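Long-range contacts in STING-associated CdnE c-di-GMP synthase (Flavobacteriaceae, PDB 6WT8), which probably makes the cyclic dinucleotide c-di-GMP, the signal sensed by its STING partner in bacterial CBASS antiphage defence: residues 75-80 with 167-172; 255-260 with 280-285. All blocks are in the same frame, centred on the assembly; numbering follows the deposited sequence.

Contact 1: residues 75-80 with 167-172; sequences AHLKKS and LVLSST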
loop_
_atom_site.group_PDB
_atom_site.type_symbol
_atom_site.label_atom_id
_atom_site.label_comp_id
_atom_site.label_asym_id
_atom_site.label_seq_id
_atom_site.Cartn_x
_atom_site.Cartn_y
_atom_site.Cartn_z
ATOM N N ALA A 75 13.020 -15.760 -10.582
ATOM C CA ALA A 75 14.127 -16.374 -11.326
ATOM C C ALA A 75 13.606 -17.397 -12.336
ATOM O O ALA A 75 14.089 -17.474 -13.471
ATOM C CB ALA A 75 15.108 -17.053 -10.371
ATOM N N HIS A 76 12.593 -18.177 -11.955
ATOM C CA HIS A 76 12.020 -19.142 -12.900
ATOM C C HIS A 76 11.324 -18.446 -14.069
ATOM O O HIS A 76 11.481 -18.839 -15.240
ATOM C CB HIS A 76 11.028 -20.054 -12.173
ATOM C CG HIS A 76 11.675 -20.980 -11.206
ATOM N ND1 HIS A 76 12.462 -22.039 -11.619
ATOM C CD2 HIS A 76 11.688 -21.002 -9.849
ATOM C CE1 HIS A 76 12.944 -22.668 -10.554
ATOM N NE2 HIS A 76 12.508 -22.048 -9.468
ATOM N N LEU A 77 10.512 -17.417 -13.775
ATOM C CA LEU A 77 9.810 -16.741 -14.841
ATOM C C LEU A 77 10.787 -15.978 -15.726
ATOM O O LEU A 77 10.579 -15.887 -16.934
ATOM C CB LEU A 77 8.792 -15.777 -14.227
ATOM C CG LEU A 77 7.745 -16.382 -13.321
ATOM C CD1 LEU A 77 6.920 -15.263 -12.725
ATOM C CD2 LEU A 77 6.788 -17.207 -14.235
ATOM N N LYS A 78 11.877 -15.458 -15.154
ATOM C CA LYS A 78 12.854 -14.694 -15.945
ATOM C C LYS A 78 13.633 -15.614 -16.872
ATOM O O LYS A 78 13.841 -15.281 -18.038
ATOM C CB LYS A 78 13.811 -13.940 -15.016
ATOM C CG LYS A 78 14.815 -13.127 -15.766
ATOM C CD LYS A 78 15.690 -12.273 -14.794
ATOM C CE LYS A 78 14.968 -11.070 -14.386
ATOM N NZ LYS A 78 15.998 -10.025 -13.900
ATOM N N LYS A 79 14.000 -16.808 -16.380
ATOM C CA LYS A 79 14.658 -17.760 -17.273
ATOM C C LYS A 79 13.727 -18.154 -18.429
ATOM O O LYS A 79 14.175 -18.300 -19.571
ATOM C CB LYS A 79 15.082 -18.982 -16.463
ATOM C CG LYS A 79 16.047 -19.908 -17.306
ATOM C CD LYS A 79 16.527 -21.088 -16.452
ATOM C CE LYS A 79 17.545 -21.943 -17.226
ATOM N NZ LYS A 79 16.873 -22.550 -18.392
ATOM N N SER A 80 12.428 -18.317 -18.149
ATOM C CA SER A 80 11.449 -18.730 -19.158
ATOM C C SER A 80 11.182 -17.657 -20.199
ATOM O O SER A 80 11.143 -17.970 -21.401
ATOM C CB SER A 80 10.151 -19.145 -18.426
ATOM O OG SER A 80 9.065 -19.230 -19.321
ATOM N N LEU A 167 2.506 -22.901 -17.071
ATOM C CA LEU A 167 3.253 -24.116 -17.374
ATOM C C LEU A 167 4.568 -24.176 -16.609
ATOM O O LEU A 167 4.903 -25.225 -16.037
ATOM C CB LEU A 167 3.521 -24.185 -18.895
ATOM C CG LEU A 167 2.225 -24.361 -19.678
ATOM C CD1 LEU A 167 2.542 -24.120 -21.192
ATOM C CD2 LEU A 167 1.599 -25.719 -19.527
ATOM N N VAL A 168 5.336 -23.080 -16.618
ATOM C CA VAL A 168 6.628 -23.080 -15.925
ATOM C C VAL A 168 6.435 -23.269 -14.432
ATOM O O VAL A 168 7.129 -24.076 -13.790
ATOM C CB VAL A 168 7.357 -21.765 -16.226
ATOM C CG1 VAL A 168 8.558 -21.597 -15.276
ATOM C CG2 VAL A 168 7.806 -21.797 -17.625
ATOM N N LEU A 169 5.463 -22.542 -13.854
ATOM C CA LEU A 169 5.313 -22.621 -12.405
ATOM C C LEU A 169 4.777 -23.985 -11.988
ATOM O O LEU A 169 5.188 -24.539 -10.956
ATOM C CB LEU A 169 4.406 -21.469 -11.924
ATOM C CG LEU A 169 5.055 -20.091 -12.119
ATOM C CD1 LEU A 169 3.983 -18.986 -11.932
ATOM C CD2 LEU A 169 6.248 -19.856 -11.163
ATOM N N SER A 170 3.858 -24.559 -12.779
ATOM C CA SER A 170 3.322 -25.865 -12.423
ATOM C C SER A 170 4.368 -26.955 -12.533
ATOM O O SER A 170 4.223 -27.997 -11.886
ATOM C CB SER A 170 2.144 -26.220 -13.332
ATOM O OG SER A 170 1.073 -25.350 -13.089
ATOM N N SER A 171 5.349 -26.781 -13.415
ATOM C CA SER A 171 6.400 -27.782 -13.533
ATOM C C SER A 171 7.468 -27.635 -12.460
ATOM O O SER A 171 8.240 -28.577 -12.249
ATOM C CB SER A 171 7.032 -27.715 -14.924
ATOM O OG SER A 171 7.825 -26.586 -15.108
ATOM N N THR A 172 7.501 -26.511 -11.746
ATOM C CA THR A 172 8.501 -26.179 -10.734
ATOM C C THR A 172 7.986 -26.395 -9.325
ATOM O O THR A 172 8.697 -26.952 -8.478
ATOM C CB THR A 172 8.925 -24.711 -10.878
ATOM O OG1 THR A 172 9.457 -24.482 -12.178
ATOM C CG2 THR A 172 9.962 -24.326 -9.811
#

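Contact 2: residues 255-260 with 280-285; sequences NMIRFL and HINAIC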
loop_
_atom_site.group_PDB
_atom_site.type_symbol
_atom_site.label_atom_id
_atom_site.label_comp_id
_atom_site.label_asym_id
_atom_site.label_seq_id
_atom_site.Cartn_x
_atom_site.Cartn_y
_atom_site.Cartn_z
ATOM N N ASN A 255 3.942 4.292 11.131
ATOM C CA ASN A 255 3.423 3.895 12.434
ATOM C C ASN A 255 1.948 4.268 12.562
ATOM O O ASN A 255 1.137 3.468 13.066
ATOM C CB ASN A 255 4.241 4.566 13.547
ATOM C CG ASN A 255 5.672 4.072 13.581
ATOM O OD1 ASN A 255 5.958 2.906 13.259
ATOM N ND2 ASN A 255 6.575 4.928 14.064
HETATM N N MSE A 256 1.556 5.439 12.026
HETATM C CA MSE A 256 0.127 5.844 12.078
HETATM C C MSE A 256 -0.711 4.923 11.195
HETATM O O MSE A 256 -1.836 4.520 11.590
HETATM C CB MSE A 256 -0.102 7.304 11.649
HETATM C CG MSE A 256 0.481 8.201 12.703
HETATM SE SE MSE A 256 -0.075 10.120 12.418
HETATM C CE MSE A 256 0.286 10.262 10.443
ATOM N N ILE A 257 -0.194 4.564 10.015
ATOM C CA ILE A 257 -0.978 3.702 9.121
ATOM C C ILE A 257 -1.229 2.348 9.783
ATOM O O ILE A 257 -2.365 1.814 9.779
ATOM C CB ILE A 257 -0.223 3.544 7.801
ATOM C CG1 ILE A 257 -0.364 4.862 7.020
ATOM C CG2 ILE A 257 -0.830 2.360 6.949
ATOM C CD1 ILE A 257 0.529 4.961 5.778
ATOM N N ARG A 258 -0.145 1.729 10.301
ATOM C CA ARG A 258 -0.292 0.396 10.897
ATOM C C ARG A 258 -1.198 0.457 12.118
ATOM O O ARG A 258 -1.967 -0.470 12.361
ATOM C CB ARG A 258 1.098 -0.165 11.240
ATOM C CG ARG A 258 1.890 -0.469 9.950
ATOM C CD ARG A 258 3.184 -1.256 10.233
ATOM N NE ARG A 258 4.070 -0.394 10.988
ATOM C CZ ARG A 258 5.210 0.168 10.565
ATOM N NH1 ARG A 258 5.822 -0.019 9.376
ATOM N NH2 ARG A 258 5.820 0.959 11.404
ATOM N N PHE A 259 -1.072 1.521 12.928
ATOM C CA PHE A 259 -1.956 1.675 14.086
ATOM C C PHE A 259 -3.404 1.703 13.660
ATOM O O PHE A 259 -4.217 0.955 14.196
ATOM C CB PHE A 259 -1.585 2.968 14.818
ATOM C CG PHE A 259 -2.443 3.290 16.002
ATOM C CD1 PHE A 259 -2.430 2.501 17.107
ATOM C CD2 PHE A 259 -3.152 4.437 16.029
ATOM C CE1 PHE A 259 -3.234 2.809 18.238
ATOM C CE2 PHE A 259 -3.938 4.757 17.137
ATOM C CZ PHE A 259 -3.942 3.953 18.255
ATOM N N LEU A 260 -3.756 2.552 12.679
ATOM C CA LEU A 260 -5.184 2.626 12.311
ATOM C C LEU A 260 -5.674 1.302 11.721
ATOM O O LEU A 260 -6.824 0.899 11.936
ATOM C CB LEU A 260 -5.436 3.765 11.307
ATOM C CG LEU A 260 -5.577 5.198 11.760
ATOM C CD1 LEU A 260 -6.239 5.967 10.558
ATOM C CD2 LEU A 260 -6.447 5.319 13.020
ATOM N N HIS A 280 -7.713 3.542 1.719
ATOM C CA HIS A 280 -8.269 4.752 2.317
ATOM C C HIS A 280 -7.506 5.138 3.551
ATOM O O HIS A 280 -7.319 6.341 3.802
ATOM C CB HIS A 280 -9.747 4.556 2.677
ATOM C CG HIS A 280 -10.549 4.069 1.534
ATOM N ND1 HIS A 280 -10.736 2.721 1.298
ATOM C CD2 HIS A 280 -11.184 4.728 0.517
ATOM C CE1 HIS A 280 -11.477 2.578 0.204
ATOM N NE2 HIS A 280 -11.793 3.779 -0.263
ATOM N N ILE A 281 -7.085 4.160 4.369
ATOM C CA ILE A 281 -6.286 4.480 5.556
ATOM C C ILE A 281 -4.971 5.116 5.143
ATOM O O ILE A 281 -4.539 6.130 5.730
ATOM C CB ILE A 281 -6.049 3.203 6.396
ATOM C CG1 ILE A 281 -7.357 2.872 7.086
ATOM C CG2 ILE A 281 -4.976 3.476 7.474
ATOM C CD1 ILE A 281 -7.349 1.529 7.824
ATOM N N ASN A 282 -4.344 4.568 4.098
ATOM C CA ASN A 282 -3.095 5.159 3.604
ATOM C C ASN A 282 -3.328 6.616 3.248
ATOM O O ASN A 282 -2.529 7.487 3.590
ATOM C CB ASN A 282 -2.601 4.441 2.350
ATOM C CG ASN A 282 -2.096 3.030 2.591
ATOM O OD1 ASN A 282 -1.793 2.643 3.710
ATOM N ND2 ASN A 282 -2.018 2.238 1.494
ATOM N N ALA A 283 -4.396 6.878 2.476
ATOM C CA ALA A 283 -4.677 8.237 1.996
ATOM C C ALA A 283 -4.993 9.201 3.141
ATOM O O ALA A 283 -4.540 10.352 3.134
ATOM C CB ALA A 283 -5.855 8.197 0.997
ATOM N N ILE A 284 -5.752 8.746 4.142
ATOM C CA ILE A 284 -6.094 9.635 5.262
ATOM C C ILE A 284 -4.808 10.020 5.990
ATOM O O ILE A 284 -4.590 11.194 6.373
ATOM C CB ILE A 284 -7.090 8.936 6.200
ATOM C CG1 ILE A 284 -8.443 8.831 5.476
ATOM C CG2 ILE A 284 -7.155 9.667 7.577
ATOM C CD1 ILE A 284 -9.453 7.840 6.189
ATOM N N CYS A 285 -3.946 9.026 6.252
ATOM C CA CYS A 285 -2.713 9.346 6.999
ATOM C C CYS A 285 -1.758 10.189 6.176
ATOM O O CYS A 285 -1.128 11.115 6.706
ATOM C CB CYS A 285 -2.039 8.074 7.482
ATOM S SG CYS A 285 -3.009 7.176 8.727
#

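Contact 1: residues 75-80 with 167-172
Two helices lie next to each other on the mixed sheet of the nucleotidyltransferase core, and residues 75-80 of helix 60-81 meet residues 167-172 of helix 154-172. The axes of these segments cross at 131°, 9.9 Å apart at closest approach. His76 presents a ring face to Thr172. Thr172 CG2 sits over that face of the imidazole, offset toward its rim, 3.5 Å from the centroid of the His76 ring. This is a CH-pi contact, and the nearest ring atom is His76 NE2, at 3.4 Å from Thr172 CG2. The methyl is aimed by the threonine torsion: chi1 of -59° sets OG1 beside the backbone N and CG2 anti to it. Thr172 OG1 turns back and donates to Val168 O at 2.9 Å. Ser171 OG donates to the same Val168 O, also at 2.9 Å, from the opposite face of the carbonyl plane. Two hydroxyls thus grip one carbonyl and tie down the last turn of this segment. Val168 points at the other helix. Val168 CG2 comes within 3.3 Å of Ser80 OG, while its CG1 lies against His76 O. Deeper in, Leu77 CD2 meets Leu169 CG at 4.0 Å, the two side chains crossing at about a right angle. Both leucines are buried. Leu77 also touches Phe87, Leu107 and Gln109, and Leu169 touches Ile184 and Val186, all on strands of the sheet. Here the leucines join two neighbouring helices to each other and to the sheet of an alpha/beta nucleotidyltransferase-type core.

Contact 2: residues 255-260 with 280-285
Cys285 N donates to Ile281 O at 3.0 Å, and on the facing helix Leu260 N donates to Met256 O at the same length. These backbone bonds hold four of the touching residues one turn apart on their helices. The side chains between them are mostly apolar. The side chain of Cys285 leaves its helix toward 255-260, and Leu260 CD1 packs on Cys285 SG at 3.9 Å. Ile257 CG1 lies 3.7 Å from Cys285 CB, and the CB of Met256, a selenomethionine, closes in on the sulfur too. Chi1 of -74° sets Ile257 CG1 anti to its carbonyl carbon and leaves CG2 anti to the backbone N. The two branches then part: Ile257 CG1 goes to Cys285, while Ile257 CG2 stands 3.4 Å from Asn282 OD1. Helices 253-266 and 278-287 belong to the helical part of the CD-NTase fold, and these segments cross at 138° with axes 9.4 Å apart. Replacing Ile257 by an alanine would probably open a gap beside Cys285 CB and leave the Asn282 amide freer to turn. One turn before Cys285, Ile281 CG2 lies against helix 253-266, 3.9 Å from Leu260 CB and equally near Ile257 O. Leu305 of helix 300-314 touches Met256 and Leu260, and Tyr293 also touches Met256.

Contacts 1 and 2 lie in different parts of the single chain. Their centres are about 37 Å apart, and their nearest atoms about 24 Å, so they do not touch. The centre of contact 1 is about 27 Å from the centre of the chain, that of contact 2 about 10 Å. Both pair helices whose directions are closer to antiparallel than to parallel. In contact 1 the helices rest on the sheet; contact 2 sits among other helices. They come in series along the chain. In this family the active site probably lies by strands 106-112 and 192-204. Contact 1 packs against strand 106-112 through Leu77, but neither contact is identified as part of the site.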